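Local coordinates for protein putative TIM-barrel metal-dependent hydrolase (Mycobacterium avium subsp. paratuberculosis S397, PDB 4DZI) that probably acts as a metal-dependent hydrolase of the amidohydrolase family, with a two-metal site, here holding cadmium, in a TIM barrel, at residues C[13-18]-C[291-296]; C[32-37]-C[136-141]; C[108-113]-C[160-165]; C[267-272]-C[299-304]; C[338-343]-C[374-379]. One frame throughout, in Å; residues are numbered along the deposited sequence.

How the contacts relate
Contact 1 lies near the middle of the barrel, its centre about 5 Å from that of the chain, and carries ligands of both cadmium ions. The other four lie farther out. Contact 3, its centre about 16 Å from that of contact 1, includes a strand of the same sheet as residues 13-18, and its Ile-163 side chain is about 14 Å from a cadmium. Contact 4 touches contact 1 where Ile-268 meets Ser-291 and Asn-294, and contact 5 where Val-299 meets Leu-342; contact 5 reaches contact 1 through Leu-342 on Ser-296. Contact 2 stands apart, about 24 Å from contact 1 between centres, and its centre is about 45 Å from that of contact 5, across the chain's middle.

Contact 1 of 5, residues C[13-18]-C[291-296]; sequences DNHYYE and SIENGS. With CD (cadmium ion), chain Q; CD (cadmium ion), chain P.
Asp-13 and Glu-293 both swing CG away from their own backbone N (chi1 -168° and -151°), and the Glu-293 chain then runs on extended, which brings both carboxylates to one cadmium. Asp-13 clamps it unevenly, OD1 at 2.2 Å and OD2 at 2.6 Å from the metal. His-15 NE2 and Glu-293 OE2 each bind the same ion at 2.2 Å, with the ring and carboxylate planes turned 71° apart. This is the binuclear centre of an amidohydrolase TIM barrel, with the ligands at the C-terminal ends of strands 9-15 and 289-292. Glu-293 bridges: OE2 is shared with the second cadmium, which OE1 also binds at 2.4 Å. His-230 and Asp-356 complete the first site; Asp-356, His-359 and Glu-361 serve the second, together with a water. Away from the metal bonds, Ile-292 CG2 packs on Asp-13 CG at 3.5 Å, and a water donates to Asp-13 OD2 (2.7 Å) while weakly accepting from Glu-293 N.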
# COMPACT_ATOMS: atom_id res chain seq x y z
N ASP C 13 -8.58 -16.06 17.50
CA ASP C 13 -9.50 -15.47 16.52
C ASP C 13 -10.75 -16.32 16.41
O ASP C 13 -10.80 -17.29 15.65
CB ASP C 13 -8.87 -15.39 15.12
CG ASP C 13 -9.68 -14.54 14.18
OD1 ASP C 13 -10.79 -14.07 14.56
OD2 ASP C 13 -9.20 -14.39 13.03
N ASN C 14 -11.76 -15.90 17.18
CA ASN C 14 -13.08 -16.50 17.05
C ASN C 14 -14.11 -15.39 16.96
O ASN C 14 -13.85 -14.26 17.35
CB ASN C 14 -13.39 -17.40 18.27
CG ASN C 14 -13.18 -18.88 18.02
OD1 ASN C 14 -13.98 -19.71 18.50
ND2 ASN C 14 -12.09 -19.25 17.35
N HIS C 15 -15.27 -15.70 16.38
CA HIS C 15 -16.36 -14.72 16.28
C HIS C 15 -17.70 -15.17 16.84
O HIS C 15 -17.98 -16.36 16.90
CB HIS C 15 -16.54 -14.30 14.80
CG HIS C 15 -15.35 -13.56 14.26
ND1 HIS C 15 -15.20 -12.24 14.46
CD2 HIS C 15 -14.21 -14.00 13.61
CE1 HIS C 15 -14.03 -11.83 13.93
NE2 HIS C 15 -13.41 -12.89 13.41
N TYR C 16 -18.49 -14.19 17.26
CA TYR C 16 -19.93 -14.34 17.41
C TYR C 16 -20.58 -13.60 16.23
O TYR C 16 -19.91 -12.83 15.50
CB TYR C 16 -20.41 -13.74 18.74
CG TYR C 16 -19.79 -12.42 19.02
CD1 TYR C 16 -20.22 -11.25 18.36
CD2 TYR C 16 -18.73 -12.30 19.93
CE1 TYR C 16 -19.60 -10.03 18.61
CE2 TYR C 16 -18.10 -11.08 20.18
CZ TYR C 16 -18.55 -9.94 19.52
OH TYR C 16 -17.95 -8.73 19.74
N TYR C 17 -21.88 -13.81 16.03
CA TYR C 17 -22.64 -13.00 15.09
C TYR C 17 -23.57 -12.16 15.96
O TYR C 17 -24.36 -12.69 16.77
CB TYR C 17 -23.42 -13.90 14.13
CG TYR C 17 -22.52 -14.60 13.13
CD1 TYR C 17 -21.65 -13.86 12.32
CD2 TYR C 17 -22.48 -15.98 13.00
CE1 TYR C 17 -20.83 -14.47 11.37
CE2 TYR C 17 -21.65 -16.60 12.09
CZ TYR C 17 -20.81 -15.85 11.27
OH TYR C 17 -20.02 -16.47 10.33
N GLU C 18 -23.46 -10.85 15.85
CA GLU C 18 -24.26 -9.97 16.72
C GLU C 18 -25.74 -10.09 16.45
O GLU C 18 -26.16 -10.17 15.32
CB GLU C 18 -23.89 -8.50 16.51
CG GLU C 18 -22.47 -8.11 16.88
CD GLU C 18 -21.43 -8.37 15.78
OE1 GLU C 18 -21.67 -9.09 14.79
OE2 GLU C 18 -20.34 -7.78 15.91
N SER C 291 -1.95 -8.44 16.09
CA SER C 291 -2.63 -8.33 14.79
C SER C 291 -3.43 -9.60 14.54
O SER C 291 -2.87 -10.70 14.60
CB SER C 291 -1.56 -8.16 13.70
OG SER C 291 -2.13 -8.34 12.41
N ILE C 292 -4.74 -9.45 14.33
CA ILE C 292 -5.61 -10.62 14.11
C ILE C 292 -6.33 -10.53 12.76
O ILE C 292 -6.97 -9.51 12.45
CB ILE C 292 -6.66 -10.71 15.26
CG1 ILE C 292 -5.97 -10.56 16.63
CG2 ILE C 292 -7.46 -12.01 15.14
CD1 ILE C 292 -6.93 -10.55 17.82
N GLU C 293 -6.25 -11.61 11.99
CA GLU C 293 -6.90 -11.72 10.66
C GLU C 293 -6.42 -10.70 9.66
O GLU C 293 -7.14 -10.35 8.73
CB GLU C 293 -8.46 -11.73 10.74
CG GLU C 293 -9.06 -12.54 9.57
CD GLU C 293 -10.57 -12.61 9.51
OE1 GLU C 293 -11.09 -12.80 8.39
OE2 GLU C 293 -11.24 -12.47 10.55
N ASN C 294 -5.18 -10.26 9.83
CA ASN C 294 -4.62 -9.34 8.83
C ASN C 294 -3.50 -9.98 7.99
O ASN C 294 -2.89 -9.29 7.15
CB ASN C 294 -4.06 -8.14 9.58
CG ASN C 294 -5.12 -7.45 10.43
OD1 ASN C 294 -6.21 -7.17 9.94
ND2 ASN C 294 -4.82 -7.23 11.71
N GLY C 295 -3.22 -11.28 8.22
CA GLY C 295 -2.07 -11.99 7.59
C GLY C 295 -0.77 -11.60 8.30
O GLY C 295 -0.78 -10.79 9.21
N SER C 296 0.36 -12.11 7.81
CA SER C 296 1.65 -11.74 8.35
C SER C 296 2.54 -11.27 7.22
O SER C 296 3.65 -10.87 7.46
CB SER C 296 2.34 -12.93 9.07
OG SER C 296 2.63 -14.01 8.18
CD CD Q . -11.35 -13.02 12.68
CD CD P . -13.16 -13.49 9.35
O HOH W 1 -6.49 -14.41 12.65
O HOH W 2 -13.84 -11.10 9.25

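Contact 2 of 5, residues C[32-37]-C[136-141]; sequences KRRGVQ and IEATMA
Arg-34 reaches helix 136-153 with its guanidinium, and NH2 donates to Glu-137 OE1 over 3.2 Å in a fairly straight salt bridge (N-H...O 161°). The carboxylate comes in at the guanidinium edge and offers its anti lone pair, on the side away from OE2; the two planes are 31° apart. Nearer the backbone, Arg-34 CB rests on the methyl of Ala-138 at 4.0 Å. The guanidinium is brought round by a bend at chi3 (70°). Its stronger partner is Asp-135, which forms a salt bridge with NE, while the other oxygen of Asp-135 accepts from Ala-138 N in the first turn of the helix; one carboxylate thus ties the arginine to the helix start. Lys-30 is a long, weak second partner of Glu-137. Just after Arg-34 and Gly-35 the chain enters strand 36-40, an edge strand of a small antiparallel sheet paired with strand 45-49, and the contact joins the start of that sheet to helix 136-153, whose Met-140 packs on helix 174-186.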
# COMPACT_ATOMS: atom_id res chain seq x y z
N LYS C 32 -30.31 7.67 18.81
CA LYS C 32 -31.14 6.62 18.25
C LYS C 32 -31.12 6.67 16.72
O LYS C 32 -31.26 5.65 16.07
CB LYS C 32 -32.57 6.76 18.80
CG LYS C 32 -33.59 5.76 18.31
CD LYS C 32 -34.97 6.25 18.76
CE LYS C 32 -35.99 5.13 18.90
NZ LYS C 32 -36.10 4.32 17.66
N ARG C 33 -30.95 7.85 16.15
CA ARG C 33 -30.87 7.98 14.70
C ARG C 33 -29.43 8.19 14.27
O ARG C 33 -29.02 7.74 13.19
CB ARG C 33 -31.73 9.16 14.20
CG ARG C 33 -33.17 9.12 14.71
CD ARG C 33 -33.87 7.78 14.48
NE ARG C 33 -35.23 7.92 15.03
CZ ARG C 33 -36.18 6.99 14.99
NH1 ARG C 33 -36.00 5.81 14.39
NH2 ARG C 33 -37.36 7.26 15.54
N ARG C 34 -28.66 8.88 15.10
CA ARG C 34 -27.27 9.13 14.77
C ARG C 34 -26.41 7.87 14.71
O ARG C 34 -25.41 7.83 13.98
CB ARG C 34 -26.64 10.16 15.70
CG ARG C 34 -27.10 11.58 15.37
CD ARG C 34 -26.84 12.52 16.53
NE ARG C 34 -25.42 12.78 16.71
CZ ARG C 34 -24.93 13.66 17.58
NH1 ARG C 34 -25.76 14.39 18.33
NH2 ARG C 34 -23.63 13.83 17.70
N GLY C 35 -26.79 6.87 15.50
CA GLY C 35 -26.06 5.60 15.58
C GLY C 35 -26.60 4.58 14.59
O GLY C 35 -27.03 4.92 13.50
N VAL C 36 -26.62 3.32 15.01
CA VAL C 36 -27.12 2.24 14.23
C VAL C 36 -28.63 2.06 14.39
O VAL C 36 -29.14 2.03 15.52
CB VAL C 36 -26.44 0.92 14.67
CG1 VAL C 36 -27.02 -0.25 13.88
CG2 VAL C 36 -24.93 1.03 14.54
N GLN C 37 -29.33 1.95 13.25
CA GLN C 37 -30.74 1.50 13.22
C GLN C 37 -30.86 0.35 12.27
O GLN C 37 -30.18 0.30 11.24
CB GLN C 37 -31.68 2.57 12.67
CG GLN C 37 -31.65 3.92 13.33
CD GLN C 37 -32.66 4.84 12.64
OE1 GLN C 37 -33.88 4.70 12.83
NE2 GLN C 37 -32.17 5.75 11.81
N ILE C 136 -18.31 12.03 15.87
CA ILE C 136 -17.48 11.60 16.99
C ILE C 136 -18.32 11.25 18.24
O ILE C 136 -18.11 10.22 18.90
CB ILE C 136 -16.47 12.69 17.37
CG1 ILE C 136 -15.63 13.11 16.16
CG2 ILE C 136 -15.59 12.26 18.54
CD1 ILE C 136 -14.69 12.04 15.69
N GLU C 137 -19.31 12.07 18.55
CA GLU C 137 -20.16 11.74 19.71
C GLU C 137 -20.94 10.45 19.49
O GLU C 137 -21.09 9.65 20.43
CB GLU C 137 -21.15 12.89 20.01
CG GLU C 137 -20.47 14.12 20.58
CD GLU C 137 -21.44 15.23 20.95
OE1 GLU C 137 -22.48 15.39 20.25
OE2 GLU C 137 -21.17 15.94 21.93
N ALA C 138 -21.48 10.23 18.29
CA ALA C 138 -22.23 8.99 18.02
C ALA C 138 -21.28 7.78 18.06
O ALA C 138 -21.66 6.70 18.48
CB ALA C 138 -22.95 9.06 16.67
N THR C 139 -20.05 7.98 17.59
CA THR C 139 -19.01 6.93 17.67
C THR C 139 -18.81 6.47 19.11
O THR C 139 -18.91 5.27 19.41
CB THR C 139 -17.65 7.40 17.11
OG1 THR C 139 -17.75 7.56 15.70
CG2 THR C 139 -16.56 6.37 17.39
N MET C 140 -18.54 7.42 20.00
CA MET C 140 -18.24 7.07 21.39
C MET C 140 -19.44 6.44 22.08
O MET C 140 -19.28 5.48 22.85
CB MET C 140 -17.74 8.30 22.18
CG MET C 140 -16.52 8.99 21.59
SD MET C 140 -15.10 7.93 21.23
CE MET C 140 -14.40 7.68 22.84
N ALA C 141 -20.63 6.98 21.85
CA ALA C 141 -21.82 6.41 22.49
C ALA C 141 -22.12 5.02 21.94
O ALA C 141 -22.64 4.15 22.67
CB ALA C 141 -23.02 7.32 22.28

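Contact 3 of 5, residues C[108-113]-C[160-165]; sequences AVMDEQ and DHRIIA
Met-110 leaves helix 103-113 toward Arg-162, and its CB already lies 3.6 Å from Arg-162 NH2. Further along, SD packs against Ile-163, nearest CG1 at 4.0 Å. A turn at chi3 (58°) then folds the methyl back, and CE ends 3.2 Å from the carbonyl O of Arg-162, a close approach of methyl to oxygen. The next residue, Asp-111, adds the polar half: its OD1 alone takes both terminal nitrogens of Arg-162 end-on in a salt bridge, NH1 and NH2 each at 2.9 Å from OD1. Because a single oxygen serves two donors, both hydrogen bonds are bent, 139° at NH1 and 140° at NH2. The carboxylate meets the guanidinium at its edge, nearly coplanar. NE of Arg-162 goes instead to the backbone O of Glu-116, and NH2 also to that of Ile-115, so the fork is fixed on several sides. Asp-160 shapes the approach to the strand, OD1 accepting from Arg-162 N in an Asx turn. Helix 103-113 here packs against strand 163-165, which runs parallel to strand 115-121: the helix-on-strand layering of a TIM barrel's outer face.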
# COMPACT_ATOMS: atom_id res chain seq x y z
N ALA C 108 -19.89 -25.31 25.08
CA ALA C 108 -20.01 -26.73 24.77
C ALA C 108 -19.35 -27.11 23.44
O ALA C 108 -18.76 -28.17 23.33
CB ALA C 108 -21.48 -27.13 24.76
N VAL C 109 -19.46 -26.24 22.44
CA VAL C 109 -18.75 -26.46 21.18
C VAL C 109 -17.24 -26.32 21.36
O VAL C 109 -16.49 -27.08 20.77
CB VAL C 109 -19.30 -25.49 20.08
CG1 VAL C 109 -18.40 -25.44 18.85
CG2 VAL C 109 -20.69 -25.98 19.67
N MET C 110 -16.79 -25.35 22.18
CA MET C 110 -15.37 -25.22 22.49
C MET C 110 -14.82 -26.52 23.09
O MET C 110 -13.72 -26.95 22.76
CB MET C 110 -15.08 -24.04 23.43
CG MET C 110 -15.30 -22.71 22.67
SD MET C 110 -15.36 -21.32 23.74
CE MET C 110 -13.75 -21.50 24.53
N ASP C 111 -15.60 -27.16 23.95
CA ASP C 111 -15.16 -28.44 24.50
C ASP C 111 -14.90 -29.48 23.39
O ASP C 111 -13.86 -30.15 23.39
CB ASP C 111 -16.18 -28.99 25.52
CG ASP C 111 -16.31 -28.14 26.78
OD1 ASP C 111 -15.37 -27.40 27.12
OD2 ASP C 111 -17.35 -28.25 27.48
N GLU C 112 -15.85 -29.62 22.44
CA GLU C 112 -15.69 -30.52 21.30
C GLU C 112 -14.48 -30.15 20.47
O GLU C 112 -13.77 -30.99 19.96
CB GLU C 112 -16.93 -30.42 20.40
CG GLU C 112 -18.21 -31.02 20.96
CD GLU C 112 -19.48 -30.27 20.56
OE1 GLU C 112 -19.65 -29.82 19.39
OE2 GLU C 112 -20.34 -30.16 21.46
N GLN C 113 -14.22 -28.85 20.35
CA GLN C 113 -13.12 -28.37 19.50
C GLN C 113 -11.76 -28.43 20.18
O GLN C 113 -10.74 -28.16 19.55
CB GLN C 113 -13.39 -26.90 19.15
CG GLN C 113 -14.49 -26.71 18.11
CD GLN C 113 -14.90 -25.26 17.98
OE1 GLN C 113 -14.89 -24.48 18.96
NE2 GLN C 113 -15.33 -24.88 16.76
N ASP C 160 -15.12 -18.53 34.49
CA ASP C 160 -14.69 -19.80 33.90
C ASP C 160 -13.45 -19.64 33.00
O ASP C 160 -12.81 -20.62 32.62
CB ASP C 160 -15.83 -20.56 33.19
CG ASP C 160 -16.35 -19.84 31.94
OD1 ASP C 160 -15.68 -18.93 31.44
OD2 ASP C 160 -17.47 -20.19 31.48
N HIS C 161 -13.12 -18.39 32.71
CA HIS C 161 -11.98 -18.06 31.83
C HIS C 161 -11.94 -18.85 30.54
O HIS C 161 -10.85 -19.21 30.05
CB HIS C 161 -10.65 -18.15 32.61
CG HIS C 161 -10.57 -17.21 33.79
ND1 HIS C 161 -10.90 -15.90 33.71
CD2 HIS C 161 -10.19 -17.43 35.13
CE1 HIS C 161 -10.75 -15.32 34.93
NE2 HIS C 161 -10.32 -16.27 35.79
N ARG C 162 -13.11 -19.10 29.95
CA ARG C 162 -13.19 -19.80 28.67
C ARG C 162 -13.22 -18.78 27.52
O ARG C 162 -12.81 -19.09 26.40
CB ARG C 162 -14.48 -20.61 28.58
CG ARG C 162 -14.64 -21.76 29.59
CD ARG C 162 -13.46 -22.74 29.54
NE ARG C 162 -13.29 -23.44 28.25
CZ ARG C 162 -14.03 -24.46 27.84
NH1 ARG C 162 -15.03 -24.92 28.59
NH2 ARG C 162 -13.80 -25.03 26.66
N ILE C 163 -13.72 -17.57 27.79
CA ILE C 163 -13.92 -16.61 26.70
C ILE C 163 -13.36 -15.25 27.04
O ILE C 163 -13.68 -14.67 28.08
CB ILE C 163 -15.42 -16.54 26.32
CG1 ILE C 163 -15.80 -17.82 25.59
CG2 ILE C 163 -15.73 -15.25 25.55
CD1 ILE C 163 -17.26 -17.94 25.22
N ILE C 164 -12.47 -14.75 26.18
CA ILE C 164 -12.01 -13.38 26.33
C ILE C 164 -12.75 -12.57 25.28
O ILE C 164 -12.40 -12.65 24.11
CB ILE C 164 -10.48 -13.31 26.08
CG1 ILE C 164 -9.72 -14.15 27.11
CG2 ILE C 164 -10.01 -11.86 26.07
CD1 ILE C 164 -10.04 -13.74 28.52
N ALA C 165 -13.81 -11.86 25.67
CA ALA C 165 -14.56 -11.06 24.68
C ALA C 165 -13.99 -9.67 24.70
O ALA C 165 -14.08 -8.97 25.70
CB ALA C 165 -16.06 -11.05 25.01

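Contact 4 of 5, residues C[267-272]-C[299-304]; sequences AIHDTM and VHRLIK. With SO4 (sulfate ion), chain J.
His-269 and Leu-302 meet between helices 266-277 and 298-312, and Leu-302 CD1 sits over one face of the imidazole, 4.2 Å from its centroid and 21° off the normal, in a CH-pi contact. The ring edge looks at the other backbone: NE2 comes to 3.6 Å of Leu-302 CA, and CD2 to 3.8 Å of Leu-302 CB. Because CG of His-269 lies opposite its own backbone N (chi1 174°), the ring extends straight at the partner helix. ND1 is used at home, donating to Asp-270 OD1 at 2.8 Å, almost in the ring plane, which fixes the ring's rotation. The other methyl of Leu-302, CD2, packs on Met-272 CB at 3.7 Å. O3 of a sulfate, probably from the crystallisation liquor, lies over the opposite face of His-269; the guanidinium edge of Arg-301 meets that ion, NH2 donating to O3 over 2.7 Å. Arg-266 and Arg-305, from this chain and the second subunit alike, also bind the sulfate, and Asp-265 takes NH1 of Arg-301. Asp-270 also forms a salt bridge with Arg-266 of the second subunit, placing the contact at the dimer interface. The segments cross at -36°, 10.0 Å between axes. Helix 266-277 leans on strand 227-230 through Ile-268 and Met-272, and helix 298-312 carries Val-299 and Ile-303 against helices 321-328 and 339-346.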
# COMPACT_ATOMS: atom_id res chain seq x y z
N ALA C 267 -4.06 -1.81 5.40
CA ALA C 267 -4.47 -1.19 6.67
C ALA C 267 -3.60 -1.60 7.83
O ALA C 267 -3.20 -0.75 8.63
CB ALA C 267 -5.96 -1.46 6.95
N ILE C 268 -3.28 -2.89 7.95
CA ILE C 268 -2.48 -3.34 9.09
C ILE C 268 -1.03 -2.84 8.98
O ILE C 268 -0.43 -2.42 9.95
CB ILE C 268 -2.54 -4.86 9.29
CG1 ILE C 268 -1.91 -5.27 10.63
CG2 ILE C 268 -1.87 -5.64 8.17
CD1 ILE C 268 -2.53 -4.61 11.85
N HIS C 269 -0.51 -2.80 7.75
CA HIS C 269 0.83 -2.25 7.58
C HIS C 269 0.89 -0.81 8.07
O HIS C 269 1.81 -0.44 8.84
CB HIS C 269 1.17 -2.27 6.09
CG HIS C 269 2.47 -1.59 5.76
ND1 HIS C 269 2.59 -0.26 5.63
CD2 HIS C 269 3.74 -2.12 5.55
CE1 HIS C 269 3.89 0.06 5.36
NE2 HIS C 269 4.58 -1.08 5.30
N ASP C 270 -0.07 -0.00 7.59
CA ASP C 270 -0.08 1.42 7.91
C ASP C 270 -0.37 1.67 9.40
O ASP C 270 0.18 2.57 10.02
CB ASP C 270 -1.04 2.17 7.01
CG ASP C 270 -0.66 2.06 5.53
OD1 ASP C 270 0.43 1.49 5.24
OD2 ASP C 270 -1.45 2.53 4.68
N THR C 271 -1.24 0.84 9.98
CA THR C 271 -1.52 0.90 11.41
C THR C 271 -0.25 0.68 12.23
O THR C 271 0.04 1.42 13.20
CB THR C 271 -2.57 -0.19 11.77
OG1 THR C 271 -3.83 0.22 11.21
CG2 THR C 271 -2.75 -0.37 13.32
N MET C 272 0.48 -0.39 11.92
CA MET C 272 1.67 -0.71 12.68
C MET C 272 2.75 0.35 12.42
O MET C 272 3.45 0.72 13.33
CB MET C 272 2.17 -2.11 12.37
CG MET C 272 1.24 -3.23 12.87
SD MET C 272 1.16 -3.11 14.67
CE MET C 272 -0.01 -4.43 15.02
N VAL C 299 4.69 -7.90 7.38
CA VAL C 299 5.86 -7.70 8.23
C VAL C 299 7.11 -7.37 7.43
O VAL C 299 7.87 -6.47 7.77
CB VAL C 299 6.13 -8.96 9.07
CG1 VAL C 299 7.35 -8.77 9.96
CG2 VAL C 299 4.91 -9.28 9.91
N HIS C 300 7.35 -8.12 6.38
CA HIS C 300 8.63 -7.91 5.74
C HIS C 300 8.73 -6.57 5.05
O HIS C 300 9.79 -5.97 5.08
CB HIS C 300 9.03 -9.07 4.84
CG HIS C 300 8.29 -9.08 3.56
ND1 HIS C 300 6.98 -9.44 3.49
CD2 HIS C 300 8.69 -8.79 2.26
CE1 HIS C 300 6.56 -9.35 2.20
NE2 HIS C 300 7.61 -8.96 1.45
N ARG C 301 7.65 -6.08 4.45
CA ARG C 301 7.72 -4.72 3.85
C ARG C 301 7.84 -3.68 4.91
O ARG C 301 8.52 -2.68 4.74
CB ARG C 301 6.48 -4.40 2.98
CG ARG C 301 6.24 -5.37 1.82
CD ARG C 301 4.94 -6.15 2.02
NE ARG C 301 3.81 -5.22 2.12
CZ ARG C 301 2.58 -5.59 2.44
NH1 ARG C 301 2.35 -6.88 2.67
NH2 ARG C 301 1.59 -4.69 2.55
N LEU C 302 7.12 -3.87 6.01
CA LEU C 302 7.15 -2.92 7.10
C LEU C 302 8.59 -2.82 7.64
O LEU C 302 9.09 -1.71 7.87
CB LEU C 302 6.13 -3.30 8.19
CG LEU C 302 6.11 -2.38 9.40
CD1 LEU C 302 5.61 -0.98 9.07
CD2 LEU C 302 5.20 -2.98 10.49
N ILE C 303 9.23 -3.97 7.85
CA ILE C 303 10.61 -4.00 8.36
C ILE C 303 11.56 -3.23 7.40
O ILE C 303 12.31 -2.37 7.85
CB ILE C 303 11.11 -5.45 8.64
CG1 ILE C 303 10.46 -5.98 9.92
CG2 ILE C 303 12.64 -5.50 8.78
CD1 ILE C 303 10.64 -7.46 10.11
N LYS C 304 11.44 -3.48 6.11
CA LYS C 304 12.28 -2.78 5.11
C LYS C 304 12.09 -1.28 5.21
O LYS C 304 13.06 -0.52 5.27
CB LYS C 304 11.94 -3.23 3.69
CG LYS C 304 12.83 -2.58 2.64
CD LYS C 304 12.84 -3.41 1.36
CE LYS C 304 13.74 -2.81 0.29
NZ LYS C 304 12.99 -1.83 -0.55
S SO4 J . 2.13 -2.26 0.04
O1 SO4 J . 2.71 -0.95 -0.19
O2 SO4 J . 3.04 -3.43 -0.15
O3 SO4 J . 1.92 -2.23 1.51
O4 SO4 J . 0.80 -2.60 -0.43

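Contact 5 of 5, residues C[338-343]-C[374-379]; sequences DLPELA and KGFSES
The ring of Phe-376 meets helix 339-346 with its edge: the carbonyl O of Leu-339 and the methyl of Ala-343 both lie near the ring plane, and Pro-340 N approaches obliquely. CZ leads, 3.6 Å from Leu-339 O. To either side of it, CE2 touches Leu-339 CB at 3.8 Å and CE1 touches Ala-343 CB at 4.0 Å, so the far rim of the ring fits along the first turn of the helix. Pro-340 adds its CD, a looser 4.2 Å from CE2. A chi1 of -74°, which sets CG of Phe-376 opposite its own carbonyl carbon, carries the ring end toward the helix. The oxygen it leans on is not waiting for a donor: Leu-339 O already accepts the helical bond from Ala-343 N at 2.9 Å, and the aromatic C-H edge merely lies against it. Both helix starts here are capped. Asp-338 OD1 takes Glu-341 N at 3.1 Å, met from above the carboxylate plane, and Ser-377 OG caps Asp-380 N at the head of helix 378-393. The nearest CA pair is Gly-375 and Pro-340, 6.5 Å apart. Phe-376 also touches Ile-381 and Ile-384, which puts its ring between helix 378-393 and helix 339-346. Leu-339 also packs on Leu-373 and Pro-333 in the adjoining loops, the latter just past strand 329-331.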
# COMPACT_ATOMS: atom_id res chain seq x y z
N ASP C 338 4.17 -18.34 4.95
CA ASP C 338 5.40 -19.09 5.19
C ASP C 338 5.79 -18.97 6.69
O ASP C 338 6.43 -17.98 7.13
CB ASP C 338 6.50 -18.53 4.28
CG ASP C 338 7.80 -19.31 4.37
OD1 ASP C 338 8.02 -20.04 5.35
OD2 ASP C 338 8.62 -19.17 3.44
N LEU C 339 5.38 -19.95 7.49
CA LEU C 339 5.52 -19.83 8.95
C LEU C 339 6.95 -20.00 9.49
O LEU C 339 7.38 -19.25 10.37
CB LEU C 339 4.51 -20.74 9.67
CG LEU C 339 3.05 -20.42 9.29
CD1 LEU C 339 2.10 -21.36 10.00
CD2 LEU C 339 2.68 -18.97 9.57
N PRO C 340 7.72 -20.95 8.93
CA PRO C 340 9.15 -21.00 9.22
C PRO C 340 9.83 -19.66 8.94
O PRO C 340 10.61 -19.17 9.75
CB PRO C 340 9.66 -22.08 8.26
CG PRO C 340 8.49 -22.99 8.08
CD PRO C 340 7.28 -22.07 8.07
N GLU C 341 9.53 -19.05 7.81
CA GLU C 341 10.15 -17.76 7.50
C GLU C 341 9.68 -16.70 8.49
O GLU C 341 10.47 -15.90 8.96
CB GLU C 341 9.83 -17.32 6.06
CG GLU C 341 10.27 -15.90 5.74
CD GLU C 341 11.79 -15.75 5.64
OE1 GLU C 341 12.47 -16.77 5.40
OE2 GLU C 341 12.29 -14.61 5.79
N LEU C 342 8.38 -16.68 8.79
CA LEU C 342 7.88 -15.69 9.74
C LEU C 342 8.64 -15.84 11.07
O LEU C 342 8.97 -14.84 11.69
CB LEU C 342 6.35 -15.88 9.97
CG LEU C 342 5.67 -14.84 10.87
CD1 LEU C 342 5.85 -13.41 10.35
CD2 LEU C 342 4.19 -15.16 11.03
N ALA C 343 8.87 -17.08 11.51
CA ALA C 343 9.53 -17.30 12.81
C ALA C 343 10.95 -16.75 12.76
O ALA C 343 11.50 -16.17 13.71
CB ALA C 343 9.56 -18.79 13.15
N LYS C 374 4.14 -28.40 10.41
CA LYS C 374 5.04 -29.54 10.31
C LYS C 374 6.52 -29.10 10.31
O LYS C 374 7.42 -29.90 10.57
CB LYS C 374 4.70 -30.41 9.10
CG LYS C 374 3.29 -30.98 9.13
CD LYS C 374 2.93 -31.63 7.79
CE LYS C 374 1.43 -31.69 7.55
NZ LYS C 374 0.74 -32.68 8.42
N GLY C 375 6.78 -27.83 10.05
CA GLY C 375 8.17 -27.37 10.12
C GLY C 375 8.70 -27.01 11.51
O GLY C 375 9.75 -26.38 11.64
N PHE C 376 7.98 -27.40 12.56
CA PHE C 376 8.31 -26.92 13.90
C PHE C 376 8.44 -28.09 14.88
O PHE C 376 7.74 -29.07 14.74
CB PHE C 376 7.19 -26.01 14.39
CG PHE C 376 7.19 -24.66 13.73
CD1 PHE C 376 7.97 -23.64 14.23
CD2 PHE C 376 6.38 -24.42 12.62
CE1 PHE C 376 7.98 -22.38 13.62
CE2 PHE C 376 6.39 -23.16 12.00
CZ PHE C 376 7.18 -22.15 12.51
N SER C 377 9.28 -27.91 15.90
CA SER C 377 9.38 -28.88 17.00
C SER C 377 8.08 -28.96 17.79
O SER C 377 7.25 -28.04 17.80
CB SER C 377 10.50 -28.50 17.95
OG SER C 377 10.21 -27.28 18.60
N GLU C 378 7.92 -30.07 18.49
CA GLU C 378 6.71 -30.29 19.30
C GLU C 378 6.56 -29.13 20.29
O GLU C 378 5.45 -28.66 20.55
CB GLU C 378 6.82 -31.62 20.05
CG GLU C 378 5.51 -32.08 20.67
CD GLU C 378 5.66 -33.37 21.45
OE1 GLU C 378 6.75 -33.98 21.41
OE2 GLU C 378 4.67 -33.77 22.11
N SER C 379 7.65 -28.67 20.89
CA SER C 379 7.54 -27.60 21.86
C SER C 379 7.26 -26.24 21.23
O SER C 379 6.60 -25.41 21.85
CB SER C 379 8.74 -27.52 22.81
OG SER C 379 9.93 -27.34 22.09